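Local coordinates for 4-phosphoerythronate dehydrogenase (Lactobacillus jensenii, PDB 4PRK), which probably interconverts D-lactate and pyruvate with NAD as cofactor, as a Rossmann-fold dehydrogenase of the D-isomer-specific 2-hydroxyacid family, at residues S141-I144 with Y145-T148; A190-D193 with T194-E198; K218-F221 with A222-K225; A279-K282 with K283-M287. One frame throughout, in Å; residues are numbered along the deposited sequence.

Contact 1. Residues S141-I144 with Y145-T148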
loop_
_atom_site.group_PDB
_atom_site.type_symbol
_atom_site.label_atom_id
_atom_site.label_comp_id
_atom_site.label_asym_id
_atom_site.label_seq_id
_atom_site.Cartn_x
_atom_site.Cartn_y
_atom_site.Cartn_z
ATOM N N SER A 141 -0.225 -23.689 -5.204
ATOM C CA SER A 141 -0.877 -22.485 -4.735
ATOM C C SER A 141 -0.664 -21.358 -5.722
ATOM O O SER A 141 -0.298 -21.596 -6.844
ATOM C CB SER A 141 -0.397 -22.109 -3.340
ATOM O OG SER A 141 -1.239 -21.154 -2.754
ATOM N N ASN A 142 -0.950 -20.139 -5.307
ATOM C CA ASN A 142 -0.773 -18.989 -6.184
ATOM C C ASN A 142 -0.571 -17.672 -5.389
ATOM O O ASN A 142 -0.929 -17.591 -4.207
ATOM C CB ASN A 142 -1.910 -18.860 -7.183
ATOM C CG ASN A 142 -1.490 -18.086 -8.459
ATOM O OD1 ASN A 142 -0.312 -17.727 -8.640
ATOM N ND2 ASN A 142 -2.445 -17.834 -9.334
ATOM N N GLU A 143 0.055 -16.683 -6.031
ATOM C CA GLU A 143 0.368 -15.459 -5.341
ATOM C C GLU A 143 -0.919 -14.691 -5.298
ATOM O O GLU A 143 -1.746 -14.769 -6.203
ATOM C CB GLU A 143 1.486 -14.640 -5.995
ATOM C CG GLU A 143 2.880 -15.214 -5.825
ATOM C CD GLU A 143 3.230 -16.276 -6.875
ATOM O OE1 GLU A 143 2.407 -16.486 -7.796
ATOM O OE2 GLU A 143 4.349 -16.845 -6.818
ATOM N N ILE A 144 -1.069 -13.913 -4.249
ATOM C CA ILE A 144 -2.298 -13.238 -4.008
ATOM C C ILE A 144 -2.534 -12.155 -5.056
ATOM O O ILE A 144 -3.695 -11.928 -5.442
ATOM C CB ILE A 144 -2.340 -12.733 -2.541
ATOM C CG1 ILE A 144 -3.746 -12.425 -2.125
ATOM C CG2 ILE A 144 -1.456 -11.523 -2.352
ATOM C CD1 ILE A 144 -4.498 -13.687 -1.757
ATOM N N TYR A 145 -1.469 -11.540 -5.599
ATOM C CA TYR A 145 -1.649 -10.588 -6.718
ATOM C C TYR A 145 -2.107 -11.281 -8.003
ATOM O O TYR A 145 -2.308 -10.619 -9.021
ATOM C CB TYR A 145 -0.356 -9.725 -7.025
ATOM C CG TYR A 145 0.874 -10.522 -7.363
ATOM C CD1 TYR A 145 1.123 -10.987 -8.641
ATOM C CD2 TYR A 145 1.769 -10.829 -6.388
ATOM C CE1 TYR A 145 2.269 -11.723 -8.905
ATOM C CE2 TYR A 145 2.864 -11.559 -6.630
ATOM C CZ TYR A 145 3.112 -12.020 -7.878
ATOM O OH TYR A 145 4.259 -12.737 -8.025
ATOM N N ASN A 146 -2.288 -12.590 -8.023
ATOM C CA ASN A 146 -2.914 -13.171 -9.235
ATOM C C ASN A 146 -4.384 -13.494 -9.047
ATOM O O ASN A 146 -5.010 -13.989 -9.950
ATOM C CB ASN A 146 -2.163 -14.402 -9.687
ATOM C CG ASN A 146 -0.779 -14.070 -10.166
ATOM O OD1 ASN A 146 0.211 -14.685 -9.784
ATOM N ND2 ASN A 146 -0.711 -13.087 -11.007
ATOM N N LYS A 147 -4.931 -13.188 -7.889
ATOM C CA LYS A 147 -6.278 -13.608 -7.541
ATOM C C LYS A 147 -7.216 -12.443 -7.639
ATOM O O LYS A 147 -6.792 -11.272 -7.497
ATOM C CB LYS A 147 -6.245 -14.142 -6.107
ATOM C CG LYS A 147 -5.479 -15.445 -5.958
ATOM C CD LYS A 147 -6.417 -16.552 -5.541
ATOM C CE LYS A 147 -5.789 -17.929 -5.450
ATOM N NZ LYS A 147 -6.128 -18.671 -6.682
ATOM N N THR A 148 -8.500 -12.754 -7.794
ATOM C CA THR A 148 -9.582 -11.808 -7.714
ATOM C C THR A 148 -10.347 -12.076 -6.428
ATOM O O THR A 148 -10.714 -13.218 -6.110
ATOM C CB THR A 148 -10.563 -11.977 -8.896
ATOM O OG1 THR A 148 -9.931 -11.573 -10.108
ATOM C CG2 THR A 148 -11.769 -11.105 -8.721
#

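Contact 2. Residues A190-D193 with T194-E198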
loop_
_atom_site.group_PDB
_atom_site.type_symbol
_atom_site.label_atom_id
_atom_site.label_comp_id
_atom_site.label_asym_id
_atom_site.label_seq_id
_atom_site.Cartn_x
_atom_site.Cartn_y
_atom_site.Cartn_z
ATOM N N ALA A 190 -19.411 -4.178 -9.010
ATOM C CA ALA A 190 -19.837 -5.121 -10.015
ATOM C C ALA A 190 -21.131 -5.779 -9.594
ATOM O O ALA A 190 -21.532 -5.698 -8.454
ATOM C CB ALA A 190 -18.776 -6.167 -10.269
ATOM N N ASP A 191 -21.774 -6.422 -10.549
ATOM C CA ASP A 191 -23.004 -7.146 -10.321
ATOM C C ASP A 191 -22.751 -8.367 -9.468
ATOM O O ASP A 191 -21.680 -8.933 -9.483
ATOM C CB ASP A 191 -23.605 -7.595 -11.643
ATOM C CG ASP A 191 -24.123 -6.463 -12.457
ATOM O OD1 ASP A 191 -24.371 -5.387 -11.913
ATOM O OD2 ASP A 191 -24.276 -6.653 -13.661
ATOM N N PHE A 192 -23.773 -8.777 -8.748
ATOM C CA PHE A 192 -23.658 -9.857 -7.812
ATOM C C PHE A 192 -23.234 -11.114 -8.542
ATOM O O PHE A 192 -22.388 -11.838 -8.071
ATOM C CB PHE A 192 -25.009 -10.039 -7.130
ATOM C CG PHE A 192 -25.100 -11.238 -6.241
ATOM C CD1 PHE A 192 -24.730 -11.165 -4.921
ATOM C CD2 PHE A 192 -25.585 -12.429 -6.721
ATOM C CE1 PHE A 192 -24.822 -12.264 -4.100
ATOM C CE2 PHE A 192 -25.678 -13.533 -5.904
ATOM C CZ PHE A 192 -25.293 -13.451 -4.591
ATOM N N ASP A 193 -23.808 -11.367 -9.705
ATOM C CA ASP A 193 -23.436 -12.547 -10.461
ATOM C C ASP A 193 -21.994 -12.537 -10.970
ATOM O O ASP A 193 -21.326 -13.545 -10.925
ATOM C CB ASP A 193 -24.460 -12.895 -11.545
ATOM C CG ASP A 193 -24.597 -11.826 -12.595
ATOM O OD1 ASP A 193 -24.264 -10.669 -12.325
ATOM O OD2 ASP A 193 -25.058 -12.147 -13.704
ATOM N N THR A 194 -21.521 -11.386 -11.435
ATOM C CA THR A 194 -20.127 -11.237 -11.840
ATOM C C THR A 194 -19.168 -11.579 -10.701
ATOM O O THR A 194 -18.180 -12.241 -10.887
ATOM C CB THR A 194 -19.866 -9.793 -12.269
ATOM O OG1 THR A 194 -20.855 -9.417 -13.213
ATOM C CG2 THR A 194 -18.520 -9.649 -12.893
ATOM N N VAL A 195 -19.496 -11.122 -9.512
ATOM C CA VAL A 195 -18.643 -11.338 -8.338
ATOM C C VAL A 195 -18.508 -12.833 -8.047
ATOM O O VAL A 195 -17.382 -13.325 -7.911
ATOM C CB VAL A 195 -19.174 -10.565 -7.102
ATOM C CG1 VAL A 195 -18.479 -11.054 -5.812
ATOM C CG2 VAL A 195 -18.997 -9.048 -7.291
ATOM N N LEU A 196 -19.632 -13.560 -7.961
ATOM C CA LEU A 196 -19.589 -14.989 -7.722
ATOM C C LEU A 196 -18.880 -15.723 -8.834
ATOM O O LEU A 196 -18.158 -16.681 -8.591
ATOM C CB LEU A 196 -20.989 -15.563 -7.614
ATOM C CG LEU A 196 -21.826 -15.109 -6.428
ATOM C CD1 LEU A 196 -23.131 -15.903 -6.466
ATOM C CD2 LEU A 196 -21.053 -15.330 -5.128
ATOM N N LYS A 197 -19.050 -15.258 -10.058
ATOM C CA LYS A 197 -18.417 -15.956 -11.177
ATOM C C LYS A 197 -16.917 -15.714 -11.320
ATOM O O LYS A 197 -16.209 -16.603 -11.739
ATOM C CB LYS A 197 -19.136 -15.636 -12.492
ATOM C CG LYS A 197 -20.339 -16.553 -12.771
ATOM C CD LYS A 197 -21.649 -16.013 -12.218
ATOM C CE LYS A 197 -22.838 -16.907 -12.525
ATOM N NZ LYS A 197 -23.536 -16.496 -13.779
ATOM N N GLU A 198 -16.423 -14.529 -10.973
ATOM C CA GLU A 198 -15.064 -14.151 -11.295
ATOM C C GLU A 198 -14.157 -14.181 -10.075
ATOM O O GLU A 198 -12.928 -14.127 -10.208
ATOM C CB GLU A 198 -15.038 -12.744 -11.854
ATOM C CG GLU A 198 -16.072 -12.474 -12.933
ATOM C CD GLU A 198 -15.573 -12.739 -14.312
ATOM O OE1 GLU A 198 -14.375 -13.013 -14.483
ATOM O OE2 GLU A 198 -16.394 -12.701 -15.240
HETATM O O HOH W 1 -20.853 -6.678 -13.222
#

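Contact 3. Residues K218-F221 with A222-K225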
loop_
_atom_site.group_PDB
_atom_site.type_symbol
_atom_site.label_atom_id
_atom_site.label_comp_id
_atom_site.label_asym_id
_atom_site.label_seq_id
_atom_site.Cartn_x
_atom_site.Cartn_y
_atom_site.Cartn_z
ATOM N N LYS A 218 -27.194 -23.375 -2.597
ATOM C CA LYS A 218 -26.886 -24.343 -3.667
ATOM C C LYS A 218 -26.624 -23.651 -4.999
ATOM O O LYS A 218 -25.600 -23.862 -5.634
ATOM C CB LYS A 218 -28.057 -25.315 -3.823
ATOM C CG LYS A 218 -27.908 -26.348 -4.916
ATOM C CD LYS A 218 -29.239 -27.012 -5.268
ATOM C CE LYS A 218 -29.516 -26.897 -6.775
ATOM N NZ LYS A 218 -30.841 -27.469 -7.199
ATOM N N LYS A 219 -27.545 -22.799 -5.401
ATOM C CA LYS A 219 -27.441 -22.140 -6.716
ATOM C C LYS A 219 -26.173 -21.261 -6.741
ATOM O O LYS A 219 -25.433 -21.281 -7.720
ATOM C CB LYS A 219 -28.726 -21.344 -7.026
ATOM C CG LYS A 219 -28.650 -20.366 -8.191
ATOM C CD LYS A 219 -28.353 -21.055 -9.539
ATOM C CE LYS A 219 -28.229 -20.060 -10.689
ATOM N NZ LYS A 219 -29.282 -19.008 -10.584
ATOM N N GLN A 220 -25.855 -20.593 -5.625
ATOM C CA GLN A 220 -24.683 -19.695 -5.601
ATOM C C GLN A 220 -23.332 -20.450 -5.610
ATOM O O GLN A 220 -22.410 -20.081 -6.332
ATOM C CB GLN A 220 -24.811 -18.701 -4.457
ATOM C CG GLN A 220 -25.953 -17.705 -4.624
ATOM C CD GLN A 220 -27.332 -18.350 -4.460
ATOM O OE1 GLN A 220 -27.494 -19.343 -3.751
ATOM N NE2 GLN A 220 -28.320 -17.793 -5.132
ATOM N N PHE A 221 -23.227 -21.534 -4.863
ATOM C CA PHE A 221 -22.063 -22.432 -4.979
ATOM C C PHE A 221 -21.881 -22.946 -6.406
ATOM O O PHE A 221 -20.749 -22.990 -6.967
ATOM C CB PHE A 221 -22.193 -23.615 -3.998
ATOM C CG PHE A 221 -21.987 -23.220 -2.512
ATOM C CD1 PHE A 221 -20.741 -22.782 -2.044
ATOM C CD2 PHE A 221 -23.052 -23.207 -1.624
ATOM C CE1 PHE A 221 -20.569 -22.390 -0.702
ATOM C CE2 PHE A 221 -22.886 -22.812 -0.285
ATOM C CZ PHE A 221 -21.647 -22.416 0.189
ATOM N N ALA A 222 -22.985 -23.315 -7.043
ATOM C CA ALA A 222 -22.846 -23.809 -8.400
ATOM C C ALA A 222 -22.263 -22.717 -9.307
ATOM O O ALA A 222 -21.577 -23.032 -10.251
ATOM C CB ALA A 222 -24.178 -24.287 -8.938
ATOM N N GLU A 223 -22.537 -21.453 -9.021
ATOM C CA GLU A 223 -22.044 -20.350 -9.850
ATOM C C GLU A 223 -20.563 -20.027 -9.617
ATOM O O GLU A 223 -19.944 -19.406 -10.455
ATOM C CB GLU A 223 -22.888 -19.091 -9.619
ATOM C CG GLU A 223 -24.324 -19.195 -10.162
ATOM C CD GLU A 223 -25.260 -18.079 -9.677
ATOM O OE1 GLU A 223 -25.782 -18.186 -8.537
ATOM O OE2 GLU A 223 -25.511 -17.107 -10.447
ATOM N N MET A 224 -20.008 -20.391 -8.460
ATOM C CA MET A 224 -18.650 -19.992 -8.103
ATOM C C MET A 224 -17.631 -20.829 -8.862
ATOM O O MET A 224 -17.955 -21.901 -9.395
ATOM C CB MET A 224 -18.407 -20.253 -6.630
ATOM C CG MET A 224 -19.097 -19.289 -5.706
ATOM S SD MET A 224 -18.976 -19.927 -4.035
ATOM C CE MET A 224 -20.441 -19.179 -3.342
ATOM N N LYS A 225 -16.386 -20.373 -8.898
ATOM C CA LYS A 225 -15.343 -21.178 -9.534
ATOM C C LYS A 225 -15.073 -22.412 -8.649
ATOM O O LYS A 225 -15.251 -22.365 -7.408
ATOM C CB LYS A 225 -14.100 -20.311 -9.748
ATOM C CG LYS A 225 -14.440 -19.141 -10.628
ATOM C CD LYS A 225 -13.459 -18.008 -10.557
ATOM C CE LYS A 225 -12.140 -18.392 -11.115
ATOM N NZ LYS A 225 -11.446 -17.088 -11.357
HETATM O O HOH W 2 -27.505 -16.114 -7.460
#

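Contact 4. Residues A279-K282 with K283-M287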
loop_
_atom_site.group_PDB
_atom_site.type_symbol
_atom_site.label_atom_id
_atom_site.label_comp_id
_atom_site.label_asym_id
_atom_site.label_seq_id
_atom_site.Cartn_x
_atom_site.Cartn_y
_atom_site.Cartn_z
ATOM N N ALA A 279 -23.637 -31.981 14.110
ATOM C CA ALA A 279 -22.990 -32.805 13.110
ATOM C C ALA A 279 -22.391 -32.001 11.959
ATOM O O ALA A 279 -21.366 -32.392 11.400
ATOM C CB ALA A 279 -24.004 -33.804 12.550
ATOM N N ASP A 280 -23.078 -30.936 11.562
ATOM C CA ASP A 280 -22.567 -30.082 10.511
ATOM C C ASP A 280 -21.229 -29.460 10.944
ATOM O O ASP A 280 -20.240 -29.548 10.195
ATOM C CB ASP A 280 -23.601 -29.076 10.005
ATOM C CG ASP A 280 -24.050 -28.082 11.055
ATOM O OD1 ASP A 280 -23.671 -28.155 12.220
ATOM O OD2 ASP A 280 -24.845 -27.209 10.706
ATOM N N TYR A 281 -21.125 -28.974 12.180
ATOM C CA TYR A 281 -19.809 -28.540 12.645
ATOM C C TYR A 281 -18.782 -29.661 12.553
ATOM O O TYR A 281 -17.700 -29.459 12.010
ATOM C CB TYR A 281 -19.859 -28.021 14.058
ATOM C CG TYR A 281 -18.486 -27.742 14.573
ATOM C CD1 TYR A 281 -17.840 -26.551 14.238
ATOM C CD2 TYR A 281 -17.787 -28.688 15.313
ATOM C CE1 TYR A 281 -16.542 -26.306 14.652
ATOM C CE2 TYR A 281 -16.497 -28.446 15.754
ATOM C CZ TYR A 281 -15.879 -27.242 15.416
ATOM O OH TYR A 281 -14.613 -26.935 15.821
ATOM N N LYS A 282 -19.108 -30.844 13.085
ATOM C CA LYS A 282 -18.169 -31.971 13.099
ATOM C C LYS A 282 -17.682 -32.341 11.686
ATOM O O LYS A 282 -16.490 -32.637 11.471
ATOM C CB LYS A 282 -18.791 -33.198 13.803
ATOM C CG LYS A 282 -18.967 -33.002 15.306
ATOM C CD LYS A 282 -19.623 -34.189 15.986
ATOM C CE LYS A 282 -19.816 -33.925 17.467
ATOM N NZ LYS A 282 -20.403 -35.068 18.255
ATOM N N LYS A 283 -18.579 -32.291 10.710
ATOM C CA LYS A 283 -18.170 -32.492 9.330
ATOM C C LYS A 283 -17.157 -31.429 8.924
ATOM O O LYS A 283 -16.139 -31.759 8.347
ATOM C CB LYS A 283 -19.343 -32.468 8.363
ATOM C CG LYS A 283 -20.195 -33.713 8.413
ATOM C CD LYS A 283 -21.006 -33.848 7.147
ATOM C CE LYS A 283 -21.712 -35.187 7.091
ATOM N NZ LYS A 283 -23.077 -35.047 6.500
ATOM N N LEU A 284 -17.418 -30.160 9.249
ATOM C CA LEU A 284 -16.562 -29.063 8.751
ATOM C C LEU A 284 -15.155 -29.135 9.357
ATOM O O LEU A 284 -14.151 -29.068 8.660
ATOM C CB LEU A 284 -17.250 -27.718 8.981
ATOM C CG LEU A 284 -18.454 -27.508 8.041
ATOM C CD1 LEU A 284 -19.322 -26.331 8.459
ATOM C CD2 LEU A 284 -18.022 -27.309 6.601
ATOM N N ALA A 285 -15.138 -29.401 10.651
ATOM C CA ALA A 285 -13.948 -29.441 11.463
ATOM C C ALA A 285 -13.040 -30.556 11.027
ATOM O O ALA A 285 -11.830 -30.481 11.241
ATOM C CB ALA A 285 -14.329 -29.634 12.916
ATOM N N ALA A 286 -13.600 -31.567 10.382
ATOM C CA ALA A 286 -12.804 -32.722 9.894
ATOM C C ALA A 286 -12.166 -32.474 8.545
ATOM O O ALA A 286 -11.331 -33.247 8.127
ATOM C CB ALA A 286 -13.696 -33.970 9.818
ATOM N N MET A 287 -12.579 -31.414 7.845
ATOM C CA MET A 287 -12.077 -31.134 6.504
ATOM C C MET A 287 -10.768 -30.313 6.576
ATOM O O MET A 287 -10.730 -29.246 7.176
ATOM C CB MET A 287 -13.146 -30.399 5.690
ATOM C CG MET A 287 -14.377 -31.240 5.288
ATOM S SD MET A 287 -15.634 -30.194 4.482
ATOM C CE MET A 287 -16.982 -31.361 4.236
#

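Contact 1. Residues S141-I144 with Y145-T148
The carbonyl oxygen of Glu143 receives the backbone N-H of Asn146 at 2.9 Å, and one residue later Ile144 O takes Lys147 N at 3.0 Å. Both bonds span three residues, as in a 3-10 turn, and in both the donor stands well above the carbonyl plane. The turn brings side chains two and four residues apart together. At Tyr145, chi1 of 58° puts CG between the backbone N and the carbonyl carbon, the crowded position, and the ring folds back over the preceding chain. One ring face rests on Glu143 CB in a CH-pi contact, 3.8 Å from CB to the ring centroid. Beyond CB the glutamate bends at chi2 and runs beside the ring in the same direction, CG lying 3.6 Å from Tyr145 OH, with carboxylate and ring planes only 23° apart. On the other flank the side chains of Asn142 and Asn146 cross nearly at right angles, Asn142 CG standing 3.9 Å from Asn146 CB. The polar ends of Glu143 and Tyr145 then part. Glu143 is hydrogen-bonded to Thr302, Thr300 and Ser102 of the second subunit, whereas Tyr145 OH meets Glu184 of the third subunit. Thr148 opens strand 148-152, so the turn stands at the entrance to the Rossmann sheet. Three hydroxyl bonds to a buried carboxylate would probably favour its charged form, and together with the tyrosine it makes this turn a polar junction of three subunits.

Contact 2. Residues A190-D193 with T194-E198
Phe192 and Leu196, one helical turn apart, form the close-packed side of this short helix. Swung out with CG anti to the backbone N (chi1 173°), the phenylalanine presents one ring face to the leucine, whose CG lies over the rim of the ring and whose CD1 reaches to 3.5 Å from Phe192 CE2. Ala190, ahead of the helix, adds a looser touch, its CB 4.1 Å from Val195 CG2. Phe192 and Val195 both lean on Ile152 of strand 148-152, an inner strand of the sheet, for helix 192-198 is part of the crossover of the Rossmann fold that leads from edge strand 188-189 back to strand 201-204. Leu196 also packs on Gln220 and Glu223 of helix 218-223, and an alanine here would probably leave the Phe192 face bare and open a gap between the two helices. The solvent side is polar and looser. Asp191 sits at the N-cap position without a capping bond from its side chain. A water accepts from Asp191 N at 2.8 Å and hydrogen-bonds Thr194 OG1 at 2.7 Å. Asp193 folds back to its own helix, OD1 making a weak bond to Thr194 N, bent to 125°. The exposed Lys197 chain runs past Asp193, but its modelled course there is doubtful.

Contact 3. Residues K218-F221 with A222-K225
Ala222 N gives a regular helical bond to Lys218 O at 3.0 Å, whereas the N-H groups of Glu223 and Met224 each divide between acceptors four and three residues back, the share of Gln220 O being weak in both, and Met224 N settles chiefly on Phe221 O as the chain leaves the helix. Among the side chains, Glu223 leans back on the preceding turn. Its chain runs alongside Gln220 in the same direction, carboxylate and amide planes 63° apart, and a water joins them: it accepts from Gln220 NE2 at 3.0 Å and donates to Glu223 OE1 at 2.9 Å. Gln220 OE1, for its part, is bonded to Gly217 N, so both ends of the amide are held. Lys219 crosses the carboxylate at a slant, touching it with methylene carbons, CE 3.7 Å from Glu223 CD; the charged NZ stays 4.1 Å from OE1, beyond a salt bridge. OE2 has a long, weak ion pair with Lys197 of helix 192-198. An alanine in place of Glu223 would probably leave the bridging water without its acceptor and Lys219 without the carboxylate beside it, and cost Lys197 a weak ion pair. On the buried side Met224, extended beyond CG, lies beside Phe221, with CE 3.8 Å from CD1. Its sulfur SD stands 5.0 Å from the centroid of the Phe221 ring, obliquely placed in a Met-aromatic contact. Phe221 continues onto helix 241-250, and both residues touch Ile216 and Ile253. An amphipathic helix connecting parallel strands 201-204 and 229-232 is the helical element of a beta-alpha-beta unit of the Rossmann fold.

Contact 4. Residues A279-K282 with K283-M287
Ala285 sets its methyl over one face of the Tyr281 ring, a CH-pi contact of 4.1 Å from CB to the ring centroid, one helical turn along. The tyrosine reaches this place because its CG lies anti to the backbone N (chi1 173°), which lays the ring along the helix toward its C-terminal end; the methyl then meets CE2 and CZ, each 3.8 Å from Ala285 CB. The same ring makes an edge-to-face pair with Phe133 of the second subunit, so its pose serves the helix and the subunit interface together. Asp280 takes a different rotamer. Its chi1 of 63° turns the carboxylate back on the chain, where OD1 receives Tyr281 N at 2.7 Å in a weak, strongly bent bond. Leu284 sends CG beside its own backbone N, and from there CG passes 3.5 Å from Asp280 O while the branch packs on Ile245 of helix 241-250. Lys282 is extended beyond CG, its NZ hydrogen-bonded to Asp274 O. Regular helical bonds run beneath all this, such as Ala285 N to Tyr281 O at 2.9 Å, while the bond from Ala286 N to Lys282 O is weak, and Ala285 O is hydrogen-bonded by Lys125 of the second subunit. The short helix joins strand 255-258 to the outermost strand 290-292, the closing beta-alpha-beta unit of the parallel sheet of the Rossmann domain.

All four contacts lie in the NAD-binding domain, in series along the chain. Contacts 2 and 3 are the closest, their centres 11 Å apart: helices 192-198 and 218-223 touch directly, with Leu196 CD1 3.8 Å from Gln220 CG and Lys197 facing Glu223. Contact 1 meets contact 2 where the chain enters strand 148-152, Thr148 CB lying 3.5 Å from Glu198 O. Contact 4 stands apart, its nearest atoms about 9 Å from those of contact 3, yet like contact 1 it reaches the second subunit. Contact 1 leads into the strand before a glycine-rich GxGxxG turn, which probably binds the NAD pyrophosphate, as in other Rossmann dehydrogenases.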